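Local coordinates for protein separin (Saccharomyces cerevisiae, PDB 5U1T) that cleaves the SCC1 subunit of cohesin as a caspase-like cysteine protease, allowing sister chromatids to separate at the onset of anaphase, and is held inactive by securin before then, at residues A[60-65]-A[548-553]; A[66-71]-A[464-469]; A[499-504]-A[519-524]. One frame throughout, in Å; residues are numbered along the deposited sequence.

In the fold
All three contacts lie in the helical part of the chain, away from the cysteine that is probably catalytic, and neither segment of any of them touches the other protein chain of the assembly. Contacts 1 and 2 use the two ends of the turn between helix 48-64 and helix 69-87. Contact 3 is the most buried; contacts 1 and 2 are partly buried. Contact 3 turns on a carboxylate that accepts from a serine at a helix N-cap, whereas contact 1 rests on stacked imidazoles and contact 2 on an indole. The centres of contacts 1 and 3 are about 9 Å apart, and His-551 joins them through Glu-501. His-66 joins contact 2 to contact 3 through Ser-500.

Contact 1 (A[60-65]-A[548-553]); sequences SLLKSH and DKLHLL
His-65 turns its ring back beside its own backbone N, with CG opposite the carbonyl carbon (chi1 -60°), while His-551 swings its CG away from its backbone N (chi1 -151°). The two imidazoles thereby meet face to face. They form an offset stack with centroids 4.2 Å apart and planes 15° from parallel. CB of His-65 also sits over the centre of the His-551 ring, a CH-pi contact. The opposite face of the His-65 ring is covered by CG of Leu-61, one helical turn earlier, so the ring is sandwiched. Its edge is used as well. ND1 of His-65 donates to O of Leu-550 at 2.8 Å, and the acceptor lies in the ring plane. This helps fix the ring rotation and implies a proton on ND1.

His-65 is the first residue to leave helical geometry at the end of helix 48-64. Its carbonyl is turned to the other segment: N of Leu-552 donates to O of His-65 at 2.9 Å. The loop before helix 557-572 is thus tied to the helix end by one backbone bond and one side-chain bond. The edge nitrogens of His-551 are engaged as well. Its ND1 accepts from N of Leu-553 at 3.1 Å, and its NE2 is bonded to Glu-501. Beside the rings, CD2 of Leu-62 packs on CD1 of Leu-550 at 3.9 Å. CD2 of Leu-61 reaches CB of Leu-550 at 4.1 Å. The carboxylate of Asp-548 stands steeply to the His-65 ring, with OD2 3.8 Å from CE1 of His-65.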
loop_
_atom_site.group_PDB
_atom_site.type_symbol
_atom_site.label_atom_id
_atom_site.label_comp_id
_atom_site.label_asym_id
_atom_site.label_seq_id
_atom_site.Cartn_x
_atom_site.Cartn_y
_atom_site.Cartn_z
ATOM N N SER A 60 -46.343 -0.720 -17.286
ATOM C CA SER A 60 -45.378 0.179 -16.668
ATOM C C SER A 60 -44.366 -0.519 -15.802
ATOM O O SER A 60 -43.178 -0.212 -15.848
ATOM C CB SER A 60 -46.084 1.202 -15.813
ATOM O OG SER A 60 -46.626 2.196 -16.633
ATOM N N LEU A 61 -44.858 -1.434 -14.983
ATOM C CA LEU A 61 -43.995 -2.194 -14.095
ATOM C C LEU A 61 -43.020 -3.041 -14.886
ATOM O O LEU A 61 -41.823 -3.029 -14.619
ATOM C CB LEU A 61 -44.803 -3.092 -13.161
ATOM C CG LEU A 61 -43.826 -3.827 -12.245
ATOM C CD1 LEU A 61 -44.086 -3.507 -10.785
ATOM C CD2 LEU A 61 -43.851 -5.348 -12.484
ATOM N N LEU A 62 -43.550 -3.774 -15.854
ATOM C CA LEU A 62 -42.781 -4.711 -16.645
ATOM C C LEU A 62 -41.670 -4.009 -17.398
ATOM O O LEU A 62 -40.572 -4.535 -17.557
ATOM C CB LEU A 62 -43.707 -5.450 -17.610
ATOM C CG LEU A 62 -44.534 -6.489 -16.866
ATOM C CD1 LEU A 62 -45.504 -7.162 -17.807
ATOM C CD2 LEU A 62 -43.608 -7.493 -16.216
ATOM N N LYS A 63 -41.981 -2.812 -17.861
ATOM C CA LYS A 63 -41.051 -2.002 -18.603
ATOM C C LYS A 63 -39.987 -1.511 -17.655
ATOM O O LYS A 63 -38.806 -1.445 -18.001
ATOM C CB LYS A 63 -41.775 -0.822 -19.246
ATOM C CG LYS A 63 -40.950 -0.047 -20.214
ATOM C CD LYS A 63 -41.839 0.674 -21.198
ATOM C CE LYS A 63 -42.550 1.874 -20.563
ATOM N NZ LYS A 63 -41.680 3.086 -20.516
ATOM N N SER A 64 -40.409 -1.165 -16.446
ATOM C CA SER A 64 -39.493 -0.558 -15.513
ATOM C C SER A 64 -38.496 -1.572 -14.969
ATOM O O SER A 64 -37.367 -1.210 -14.649
ATOM C CB SER A 64 -40.243 0.082 -14.371
ATOM O OG SER A 64 -39.341 0.794 -13.559
ATOM N N HIS A 65 -38.911 -2.834 -14.868
ATOM C CA HIS A 65 -38.057 -3.858 -14.283
ATOM C C HIS A 65 -37.420 -4.725 -15.347
ATOM O O HIS A 65 -37.027 -5.841 -15.068
ATOM C CB HIS A 65 -38.851 -4.740 -13.314
ATOM C CG HIS A 65 -39.460 -3.987 -12.172
ATOM N ND1 HIS A 65 -40.182 -4.609 -11.174
ATOM C CD2 HIS A 65 -39.453 -2.667 -11.864
ATOM C CE1 HIS A 65 -40.598 -3.700 -10.304
ATOM N NE2 HIS A 65 -40.160 -2.516 -10.696
ATOM N N ASP A 548 -39.366 -8.520 -5.139
ATOM C CA ASP A 548 -40.299 -8.247 -6.228
ATOM C C ASP A 548 -40.418 -9.521 -7.039
ATOM O O ASP A 548 -39.410 -10.163 -7.361
ATOM C CB ASP A 548 -39.842 -7.081 -7.107
ATOM C CG ASP A 548 -39.690 -5.795 -6.327
ATOM O OD1 ASP A 548 -38.960 -5.796 -5.316
ATOM O OD2 ASP A 548 -40.305 -4.776 -6.697
ATOM N N LYS A 549 -41.651 -9.893 -7.359
ATOM C CA LYS A 549 -41.889 -11.123 -8.097
ATOM C C LYS A 549 -41.339 -10.999 -9.520
ATOM O O LYS A 549 -40.633 -11.884 -10.008
ATOM C CB LYS A 549 -43.381 -11.462 -8.077
ATOM C CG LYS A 549 -43.877 -11.916 -6.681
ATOM C CD LYS A 549 -45.397 -11.686 -6.468
ATOM C CE LYS A 549 -46.272 -12.617 -7.331
ATOM N NZ LYS A 549 -47.745 -12.456 -7.053
ATOM N N LEU A 550 -41.598 -9.868 -10.152
ATOM C CA LEU A 550 -41.164 -9.649 -11.522
ATOM C C LEU A 550 -40.041 -8.628 -11.582
ATOM O O LEU A 550 -40.279 -7.429 -11.438
ATOM C CB LEU A 550 -42.347 -9.184 -12.378
ATOM C CG LEU A 550 -43.566 -10.122 -12.317
ATOM C CD1 LEU A 550 -44.706 -9.609 -13.177
ATOM C CD2 LEU A 550 -43.194 -11.559 -12.713
ATOM N N HIS A 551 -38.818 -9.080 -11.803
ATOM C CA HIS A 551 -37.719 -8.144 -11.962
ATOM C C HIS A 551 -36.572 -8.812 -12.678
ATOM O O HIS A 551 -36.253 -9.949 -12.368
ATOM C CB HIS A 551 -37.269 -7.615 -10.602
ATOM C CG HIS A 551 -36.680 -6.237 -10.654
ATOM N ND1 HIS A 551 -35.660 -5.897 -11.515
ATOM C CD2 HIS A 551 -36.980 -5.116 -9.962
ATOM C CE1 HIS A 551 -35.357 -4.621 -11.355
ATOM N NE2 HIS A 551 -36.144 -4.126 -10.416
ATOM N N LEU A 552 -35.958 -8.131 -13.639
ATOM C CA LEU A 552 -34.789 -8.682 -14.316
ATOM C C LEU A 552 -33.677 -8.908 -13.292
ATOM O O LEU A 552 -32.907 -9.869 -13.380
ATOM C CB LEU A 552 -34.291 -7.768 -15.436
ATOM C CG LEU A 552 -33.026 -8.269 -16.136
ATOM C CD1 LEU A 552 -33.314 -9.546 -16.876
ATOM C CD2 LEU A 552 -32.436 -7.254 -17.079
ATOM N N LEU A 553 -33.614 -8.034 -12.297
ATOM C CA LEU A 553 -32.524 -8.099 -11.336
ATOM C C LEU A 553 -32.636 -9.345 -10.463
ATOM O O LEU A 553 -31.689 -9.714 -9.786
ATOM C CB LEU A 553 -32.485 -6.838 -10.469
ATOM C CG LEU A 553 -32.102 -5.566 -11.214
ATOM C CD1 LEU A 553 -31.840 -4.501 -10.208
ATOM C CD2 LEU A 553 -30.916 -5.782 -12.112
#

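Contact 2 (A[66-71]-A[464-469]); sequences HMWGHI and MLRNDT
Trp-68 makes the one clear hydrogen bond between the segments: its NE1 donates to O of Asn-467 at 2.8 Å. The N-H points almost straight at the oxygen (175°), which lies in the indole plane. Seen from the acceptor, the donor stands above the carbonyl plane.

Packing adds to this. CA of Arg-466 lies over one face of the five-membered ring of Trp-68, 3.5 Å from its centroid, a CH-pi contact. The arginine side chain then runs back past the indole, bending at chi3 (64°). That bend lays the guanidinium face over CB of Trp-68, which is 3.6 Å from CZ of Arg-466. Met-464 folds twice along its chain. Its CB meets CZ2 of Trp-68, and its CE comes to the edge of the His-66 ring, 3.6 Å from CE1.

Polar groups also reach past the pair. NH2 of Arg-466 bonds Asn-72, and NE2 of His-66 bonds Ser-500. Asn-467 forms an Asx turn ahead of helix 470-485, which Thr-469 caps.

The chemistry implies that the turn entering helix 69-87 is joined to this loop by an indole N-H satisfied by a backbone oxygen, with the arginine chain laid along the indole.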
loop_
_atom_site.group_PDB
_atom_site.type_symbol
_atom_site.label_atom_id
_atom_site.label_comp_id
_atom_site.label_asym_id
_atom_site.label_seq_id
_atom_site.Cartn_x
_atom_site.Cartn_y
_atom_site.Cartn_z
ATOM N N HIS A 66 -37.381 -4.208 -16.573
ATOM C CA HIS A 66 -36.827 -4.906 -17.744
ATOM C C HIS A 66 -37.356 -6.334 -18.012
ATOM O O HIS A 66 -36.702 -7.123 -18.675
ATOM C CB HIS A 66 -35.292 -4.934 -17.625
ATOM C CG HIS A 66 -34.647 -3.607 -17.891
ATOM N ND1 HIS A 66 -33.511 -3.471 -18.660
ATOM C CD2 HIS A 66 -35.005 -2.357 -17.522
ATOM C CE1 HIS A 66 -33.194 -2.191 -18.748
ATOM N NE2 HIS A 66 -34.088 -1.498 -18.068
ATOM N N MET A 67 -38.545 -6.655 -17.521
ATOM C CA MET A 67 -39.118 -7.987 -17.686
ATOM C C MET A 67 -39.880 -8.119 -19.019
ATOM O O MET A 67 -41.120 -8.119 -19.043
ATOM C CB MET A 67 -40.053 -8.283 -16.517
ATOM C CG MET A 67 -39.351 -8.524 -15.220
ATOM S SD MET A 67 -38.388 -10.045 -15.365
ATOM C CE MET A 67 -39.561 -11.247 -14.753
ATOM N N TRP A 68 -39.154 -8.222 -20.125
ATOM C CA TRP A 68 -39.756 -7.981 -21.437
ATOM C C TRP A 68 -40.718 -9.075 -21.889
ATOM O O TRP A 68 -41.643 -8.820 -22.656
ATOM C CB TRP A 68 -38.673 -7.816 -22.503
ATOM C CG TRP A 68 -37.422 -7.020 -22.092
ATOM C CD1 TRP A 68 -36.125 -7.472 -22.081
ATOM C CD2 TRP A 68 -37.360 -5.638 -21.694
ATOM N NE1 TRP A 68 -35.274 -6.468 -21.697
ATOM C CE2 TRP A 68 -36.001 -5.339 -21.442
ATOM C CE3 TRP A 68 -38.314 -4.640 -21.506
ATOM C CZ2 TRP A 68 -35.580 -4.072 -21.028
ATOM C CZ3 TRP A 68 -37.894 -3.386 -21.083
ATOM C CH2 TRP A 68 -36.540 -3.113 -20.849
ATOM N N GLY A 69 -40.491 -10.295 -21.422
ATOM C CA GLY A 69 -41.227 -11.452 -21.877
ATOM C C GLY A 69 -42.613 -11.458 -21.306
ATOM O O GLY A 69 -43.519 -12.043 -21.888
ATOM N N HIS A 70 -42.808 -10.776 -20.188
ATOM C CA HIS A 70 -44.152 -10.680 -19.640
ATOM C C HIS A 70 -44.999 -9.642 -20.388
ATOM O O HIS A 70 -46.228 -9.617 -20.271
ATOM C CB HIS A 70 -44.096 -10.351 -18.161
ATOM C CG HIS A 70 -43.898 -11.545 -17.288
ATOM N ND1 HIS A 70 -42.668 -12.144 -17.108
ATOM C CD2 HIS A 70 -44.774 -12.248 -16.534
ATOM C CE1 HIS A 70 -42.797 -13.165 -16.281
ATOM N NE2 HIS A 70 -44.064 -13.250 -15.919
ATOM N N ILE A 71 -44.343 -8.787 -21.160
ATOM C CA ILE A 71 -45.079 -7.866 -21.998
ATOM C C ILE A 71 -45.830 -8.669 -23.072
ATOM O O ILE A 71 -46.987 -8.396 -23.373
ATOM C CB ILE A 71 -44.145 -6.819 -22.625
ATOM C CG1 ILE A 71 -43.485 -5.991 -21.535
ATOM C CG2 ILE A 71 -44.912 -5.872 -23.499
ATOM C CD1 ILE A 71 -42.340 -5.160 -22.041
ATOM N N MET A 464 -32.979 -0.261 -24.993
ATOM C CA MET A 464 -32.537 -1.563 -24.504
ATOM C C MET A 464 -32.784 -2.699 -25.495
ATOM O O MET A 464 -32.205 -3.776 -25.343
ATOM C CB MET A 464 -33.218 -1.905 -23.184
ATOM C CG MET A 464 -33.071 -0.832 -22.106
ATOM S SD MET A 464 -31.369 -0.452 -21.617
ATOM C CE MET A 464 -30.785 -2.107 -21.413
ATOM N N LEU A 465 -33.620 -2.459 -26.505
ATOM C CA LEU A 465 -33.949 -3.458 -27.524
ATOM C C LEU A 465 -34.319 -4.825 -26.958
ATOM O O LEU A 465 -33.935 -5.847 -27.516
ATOM C CB LEU A 465 -32.792 -3.622 -28.505
ATOM C CG LEU A 465 -32.518 -2.469 -29.471
ATOM C CD1 LEU A 465 -31.328 -2.804 -30.354
ATOM C CD2 LEU A 465 -33.745 -2.142 -30.348
ATOM N N ARG A 466 -35.080 -4.826 -25.865
ATOM C CA ARG A 466 -35.516 -6.049 -25.184
ATOM C C ARG A 466 -34.349 -6.963 -24.785
ATOM O O ARG A 466 -34.446 -8.192 -24.846
ATOM C CB ARG A 466 -36.509 -6.832 -26.050
ATOM C CG ARG A 466 -37.882 -6.192 -26.156
ATOM C CD ARG A 466 -38.828 -7.037 -26.975
ATOM N NE ARG A 466 -39.103 -8.331 -26.358
ATOM C CZ ARG A 466 -40.193 -8.624 -25.653
ATOM N NH1 ARG A 466 -41.135 -7.717 -25.452
ATOM N NH2 ARG A 466 -40.341 -9.835 -25.142
ATOM N N ASN A 467 -33.251 -6.344 -24.371
ATOM C CA ASN A 467 -32.080 -7.069 -23.936
ATOM C C ASN A 467 -32.214 -7.467 -22.470
ATOM O O ASN A 467 -32.492 -6.636 -21.611
ATOM C CB ASN A 467 -30.831 -6.224 -24.149
ATOM C CG ASN A 467 -29.563 -6.997 -23.898
ATOM O OD1 ASN A 467 -29.258 -7.360 -22.762
ATOM N ND2 ASN A 467 -28.809 -7.246 -24.961
ATOM N N ASP A 468 -32.018 -8.742 -22.174
ATOM C CA ASP A 468 -32.302 -9.218 -20.825
ATOM C C ASP A 468 -31.042 -9.610 -20.048
ATOM O O ASP A 468 -31.055 -10.563 -19.268
ATOM C CB ASP A 468 -33.269 -10.402 -20.885
ATOM C CG ASP A 468 -32.786 -11.485 -21.812
ATOM O OD1 ASP A 468 -31.592 -11.432 -22.194
ATOM O OD2 ASP A 468 -33.592 -12.380 -22.170
ATOM N N THR A 469 -29.966 -8.866 -20.270
ATOM C CA THR A 469 -28.719 -9.090 -19.549
ATOM C C THR A 469 -28.369 -7.876 -18.695
ATOM O O THR A 469 -28.574 -6.752 -19.116
ATOM C CB THR A 469 -27.547 -9.380 -20.514
ATOM O OG1 THR A 469 -27.181 -8.172 -21.202
ATOM C CG2 THR A 469 -27.935 -10.451 -21.517
#

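Contact 3 (A[499-504]-A[519-524]); sequences SSEIML and ENWSQL
The first turn of helix 501-509 lies beside the bend ahead of helix 523-533, and the closest CA atoms, of Glu-501 and Trp-521, are 6.7 Å apart. The glutamate chain is extended through CG, which lies opposite the backbone N (chi1 -180°). This carries its carboxylate across to Ser-522, the N-cap residue of helix 523-533. N of Ser-522 donates to OE2 of Glu-501 at 3.1 Å, coming from above the carboxylate plane. A weak second bond runs from the same N to OE1. OG of Ser-522 also lies beside OE1, though the separation is too short to be taken at face value. The carboxylate therefore holds the serine by its backbone N, and the share of the hydroxyl is doubtful. A negative group at the start of a helix would probably be favoured by the helix dipole.

The indole of Trp-521 lies alongside the glutamate chain. CG of Glu-501 is 3.7 Å from CD1 of Trp-521, and the carboxylate and ring planes differ by 47°. One turn further along, CB of Leu-504 meets CZ2 of Trp-521 at 4.0 Å. Helix 501-509 has its own cap: OG of Ser-500 accepts from N of Met-503 at 2.9 Å.

OE1 of Glu-501 also bonds Ser-525, so the starts of two successive helices meet at this carboxylate, next to the 548-553 loop. Ile-502 and Met-503 pack on helix 470-485, and Trp-521 sets its ring edge-to-face with Phe-529 of helix 523-533.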
loop_
_atom_site.group_PDB
_atom_site.type_symbol
_atom_site.label_atom_id
_atom_site.label_comp_id
_atom_site.label_asym_id
_atom_site.label_seq_id
_atom_site.Cartn_x
_atom_site.Cartn_y
_atom_site.Cartn_z
ATOM N N SER A 499 -37.648 6.147 -19.170
ATOM C CA SER A 499 -36.522 5.259 -18.883
ATOM C C SER A 499 -36.875 4.376 -17.700
ATOM O O SER A 499 -37.742 4.733 -16.888
ATOM C CB SER A 499 -35.245 6.055 -18.599
ATOM O OG SER A 499 -35.452 6.981 -17.546
ATOM N N SER A 500 -36.204 3.231 -17.598
ATOM C CA SER A 500 -36.452 2.284 -16.528
ATOM C C SER A 500 -35.865 2.685 -15.190
ATOM O O SER A 500 -35.060 3.608 -15.071
ATOM C CB SER A 500 -35.879 0.929 -16.895
ATOM O OG SER A 500 -34.479 1.041 -17.003
ATOM N N GLU A 501 -36.290 1.944 -14.182
ATOM C CA GLU A 501 -35.741 2.010 -12.848
ATOM C C GLU A 501 -34.276 1.615 -12.881
ATOM O O GLU A 501 -33.423 2.284 -12.306
ATOM C CB GLU A 501 -36.515 1.074 -11.936
ATOM C CG GLU A 501 -36.040 1.068 -10.549
ATOM C CD GLU A 501 -36.850 0.145 -9.676
ATOM O OE1 GLU A 501 -36.518 -1.061 -9.584
ATOM O OE2 GLU A 501 -37.829 0.639 -9.079
ATOM N N ILE A 502 -33.996 0.515 -13.567
ATOM C CA ILE A 502 -32.649 -0.004 -13.670
ATOM C C ILE A 502 -31.690 1.017 -14.321
ATOM O O ILE A 502 -30.588 1.283 -13.802
ATOM C CB ILE A 502 -32.666 -1.332 -14.443
ATOM C CG1 ILE A 502 -33.781 -2.219 -13.875
ATOM C CG2 ILE A 502 -31.318 -2.010 -14.368
ATOM C CD1 ILE A 502 -33.620 -3.701 -14.134
ATOM N N MET A 503 -32.113 1.607 -15.433
ATOM C CA MET A 503 -31.310 2.621 -16.095
ATOM C C MET A 503 -30.996 3.799 -15.181
ATOM O O MET A 503 -29.870 4.312 -15.197
ATOM C CB MET A 503 -32.015 3.136 -17.351
ATOM C CG MET A 503 -32.036 2.151 -18.480
ATOM S SD MET A 503 -33.030 2.748 -19.864
ATOM C CE MET A 503 -32.035 4.120 -20.486
ATOM N N LEU A 504 -31.994 4.246 -14.414
ATOM C CA LEU A 504 -31.787 5.377 -13.512
ATOM C C LEU A 504 -30.799 5.002 -12.375
ATOM O O LEU A 504 -29.974 5.826 -11.947
ATOM C CB LEU A 504 -33.118 5.862 -12.944
ATOM C CG LEU A 504 -34.041 6.616 -13.911
ATOM C CD1 LEU A 504 -35.411 6.804 -13.299
ATOM C CD2 LEU A 504 -33.472 7.962 -14.320
ATOM N N GLU A 519 -35.035 5.582 -2.849
ATOM C CA GLU A 519 -35.950 4.750 -2.070
ATOM C C GLU A 519 -37.256 4.490 -2.818
ATOM O O GLU A 519 -38.058 3.662 -2.403
ATOM C CB GLU A 519 -36.233 5.372 -0.702
ATOM C CG GLU A 519 -37.083 6.615 -0.722
ATOM C CD GLU A 519 -36.350 7.849 -1.241
ATOM O OE1 GLU A 519 -35.122 7.759 -1.485
ATOM O OE2 GLU A 519 -37.007 8.909 -1.410
ATOM N N ASN A 520 -37.460 5.192 -3.929
ATOM C CA ASN A 520 -38.537 4.881 -4.870
ATOM C C ASN A 520 -38.387 3.507 -5.534
ATOM O O ASN A 520 -39.340 3.002 -6.150
ATOM C CB ASN A 520 -38.605 5.937 -5.978
ATOM C CG ASN A 520 -39.222 7.239 -5.517
ATOM O OD1 ASN A 520 -39.779 7.317 -4.421
ATOM N ND2 ASN A 520 -39.132 8.274 -6.357
ATOM N N TRP A 521 -37.193 2.914 -5.441
ATOM C CA TRP A 521 -36.857 1.761 -6.284
ATOM C C TRP A 521 -36.967 0.441 -5.542
ATOM O O TRP A 521 -36.885 0.400 -4.303
ATOM C CB TRP A 521 -35.446 1.923 -6.856
ATOM C CG TRP A 521 -35.270 3.219 -7.604
ATOM C CD1 TRP A 521 -36.248 3.951 -8.209
ATOM C CD2 TRP A 521 -34.045 3.945 -7.808
ATOM N NE1 TRP A 521 -35.712 5.072 -8.789
ATOM C CE2 TRP A 521 -34.366 5.099 -8.557
ATOM C CE3 TRP A 521 -32.716 3.728 -7.444
ATOM C CZ2 TRP A 521 -33.400 6.036 -8.936
ATOM C CZ3 TRP A 521 -31.766 4.648 -7.833
ATOM C CH2 TRP A 521 -32.106 5.788 -8.563
ATOM N N SER A 522 -37.156 -0.638 -6.292
ATOM C CA SER A 522 -37.098 -1.972 -5.703
ATOM C C SER A 522 -35.767 -2.171 -4.959
ATOM O O SER A 522 -34.766 -1.555 -5.331
ATOM C CB SER A 522 -37.248 -3.011 -6.789
ATOM O OG SER A 522 -36.262 -2.752 -7.763
ATOM N N GLN A 523 -35.754 -3.026 -3.932
ATOM C CA GLN A 523 -34.540 -3.260 -3.145
ATOM C C GLN A 523 -33.318 -3.542 -4.007
ATOM O O GLN A 523 -32.269 -2.942 -3.791
ATOM C CB GLN A 523 -34.724 -4.417 -2.156
ATOM C CG GLN A 523 -35.555 -4.095 -0.909
ATOM C CD GLN A 523 -34.895 -3.085 0.039
ATOM O OE1 GLN A 523 -33.848 -3.366 0.640
ATOM N NE2 GLN A 523 -35.514 -1.903 0.183
ATOM N N LEU A 524 -33.447 -4.434 -4.988
ATOM C CA LEU A 524 -32.292 -4.849 -5.789
ATOM C C LEU A 524 -31.742 -3.709 -6.630
ATOM O O LEU A 524 -30.565 -3.711 -6.978
ATOM C CB LEU A 524 -32.638 -6.027 -6.705
ATOM C CG LEU A 524 -32.628 -7.440 -6.114
ATOM C CD1 LEU A 524 -33.107 -8.433 -7.139
ATOM C CD2 LEU A 524 -31.254 -7.832 -5.604
#